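Local coordinates for dihydrodipicolinate reductase N-terminus domain-containing protein (PDB 6IAQ), which probably catalyses the NADP-dependent asymmetric reductive amination of ketones to amines, as a native amine dehydrogenase, at residues 160-165 against 283-288. Residues are numbered along the deposited sequence; the frame is centred on the assembly and turned at random.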
# COMPACT_ATOMS: atom_id res chain seq x y z
N ASP A 160 -12.23 -0.20 -14.58
CA ASP A 160 -12.44 0.56 -15.84
C ASP A 160 -11.35 1.63 -15.96
O ASP A 160 -10.70 1.66 -17.00
CB ASP A 160 -13.83 1.18 -15.88
CG ASP A 160 -14.93 0.13 -15.80
OD1 ASP A 160 -14.72 -0.96 -16.34
OD2 ASP A 160 -15.96 0.41 -15.15
N THR A 161 -11.19 2.46 -14.94
CA THR A 161 -10.27 3.62 -14.97
C THR A 161 -9.54 3.75 -13.63
O THR A 161 -10.21 3.74 -12.57
CB THR A 161 -11.03 4.91 -15.27
OG1 THR A 161 -11.86 4.64 -16.38
CG2 THR A 161 -10.11 6.06 -15.62
N VAL A 162 -8.23 3.96 -13.70
CA VAL A 162 -7.40 4.43 -12.56
C VAL A 162 -7.00 5.88 -12.86
O VAL A 162 -6.35 6.12 -13.91
CB VAL A 162 -6.16 3.54 -12.35
CG1 VAL A 162 -5.35 4.01 -11.15
CG2 VAL A 162 -6.56 2.08 -12.20
N ARG A 163 -7.39 6.81 -11.97
CA ARG A 163 -7.16 8.25 -12.16
C ARG A 163 -6.40 8.80 -10.95
O ARG A 163 -6.86 8.61 -9.81
CB ARG A 163 -8.49 9.00 -12.36
CG ARG A 163 -9.22 8.66 -13.64
CD ARG A 163 -9.86 9.89 -14.26
NE ARG A 163 -11.16 10.12 -13.68
CZ ARG A 163 -12.32 9.84 -14.28
NH1 ARG A 163 -13.46 10.10 -13.66
NH2 ARG A 163 -12.35 9.33 -15.51
N GLY A 164 -5.29 9.49 -11.22
CA GLY A 164 -4.49 10.16 -10.19
C GLY A 164 -4.41 11.64 -10.43
O GLY A 164 -4.38 12.08 -11.61
N LYS A 165 -4.35 12.39 -9.34
CA LYS A 165 -4.20 13.86 -9.34
C LYS A 165 -3.18 14.19 -8.26
O LYS A 165 -3.37 13.73 -7.12
CB LYS A 165 -5.54 14.57 -9.11
CG LYS A 165 -5.48 16.06 -9.36
CD LYS A 165 -6.81 16.80 -9.31
CE LYS A 165 -7.42 16.84 -7.92
NZ LYS A 165 -8.16 18.11 -7.66
N ASN A 283 -2.38 14.20 -3.12
CA ASN A 283 -2.30 12.87 -3.76
C ASN A 283 -3.70 12.25 -3.70
O ASN A 283 -4.09 11.77 -2.63
CB ASN A 283 -1.30 11.97 -3.05
CG ASN A 283 -1.00 10.74 -3.88
OD1 ASN A 283 -0.72 10.88 -5.08
ND2 ASN A 283 -1.02 9.57 -3.26
N GLU A 284 -4.45 12.31 -4.79
CA GLU A 284 -5.87 11.87 -4.83
C GLU A 284 -6.04 10.90 -5.99
O GLU A 284 -5.75 11.29 -7.14
CB GLU A 284 -6.83 13.04 -4.99
CG GLU A 284 -6.80 14.02 -3.85
CD GLU A 284 -7.70 15.23 -4.02
OE1 GLU A 284 -8.28 15.46 -5.12
OE2 GLU A 284 -7.77 16.01 -3.08
N TRP A 285 -6.42 9.67 -5.68
CA TRP A 285 -6.59 8.60 -6.69
C TRP A 285 -8.01 8.03 -6.60
O TRP A 285 -8.52 7.81 -5.49
CB TRP A 285 -5.55 7.51 -6.52
CG TRP A 285 -4.18 8.00 -6.86
CD1 TRP A 285 -3.41 8.83 -6.10
CD2 TRP A 285 -3.44 7.71 -8.05
NE1 TRP A 285 -2.20 9.01 -6.72
CE2 TRP A 285 -2.21 8.39 -7.93
CE3 TRP A 285 -3.67 6.94 -9.19
CZ2 TRP A 285 -1.22 8.33 -8.93
CZ3 TRP A 285 -2.71 6.90 -10.17
CH2 TRP A 285 -1.50 7.58 -10.04
N THR A 286 -8.60 7.82 -7.76
CA THR A 286 -9.93 7.19 -7.92
C THR A 286 -9.75 5.97 -8.81
O THR A 286 -9.04 6.07 -9.81
CB THR A 286 -10.92 8.17 -8.52
OG1 THR A 286 -11.01 9.30 -7.65
CG2 THR A 286 -12.28 7.55 -8.76
N ILE A 287 -10.38 4.87 -8.42
CA ILE A 287 -10.60 3.71 -9.33
C ILE A 287 -12.09 3.62 -9.63
O ILE A 287 -12.88 3.52 -8.68
CB ILE A 287 -10.04 2.43 -8.71
CG1 ILE A 287 -8.55 2.59 -8.41
CG2 ILE A 287 -10.30 1.24 -9.62
CD1 ILE A 287 -7.94 1.39 -7.72
N GLU A 288 -12.45 3.75 -10.90
CA GLU A 288 -13.83 3.51 -11.40
C GLU A 288 -13.90 2.06 -11.86
O GLU A 288 -13.06 1.63 -12.67
CB GLU A 288 -14.20 4.49 -12.51
CG GLU A 288 -14.22 5.93 -12.02
CD GLU A 288 -14.33 6.96 -13.12
OE1 GLU A 288 -14.88 8.03 -12.87
OE2 GLU A 288 -13.83 6.71 -14.22
O HOH W 1 -8.70 17.98 -5.21
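G164 packs its CA against one face of the W285 indole, across the neighbouring antiparallel strands 158-169 and 282-288 of the mixed sheet, distinct from the parallel Rossmann-type sheet. This is the tight side of the contact. The G164 CA sits 3.4 Å from the centroid of the W285 six-membered ring, only 13° off its normal, a CH-pi contact made over the face. In W285 chi1 of -68° sets CG beside the backbone N, and the indole ends over G164 on the neighbouring strand. There V162 meets the ring at its edge, CG1 lying 3.9 Å from W285 CE3. The indole N-H is used too: NE1 donates to N283 OD1, which lies in the ring plane, and N283 ND2 in turn bonds F144 O. Helix 141-153 packs on this face through I149 and L152, against W285 and I287.

Between the strands the ladder is regular until a classic beta bulge, where the amides of D160 and T161 both donate to E288 O.

The other face, with T161, R163, K165, E284, T286 and E288, is looser and more exposed. R163, bent at chi2 and chi3, makes a salt bridge, NH1 to E288 OE1 at 2.6 Å, with the guanidinium and carboxylate planes 76° apart. K165 and E284 run side by side, their direct salt bridge long at 3.7 Å from NZ to OE1. One water closes the gap, accepting from K165 NZ and donating to E284 OE1 at 2.6 Å.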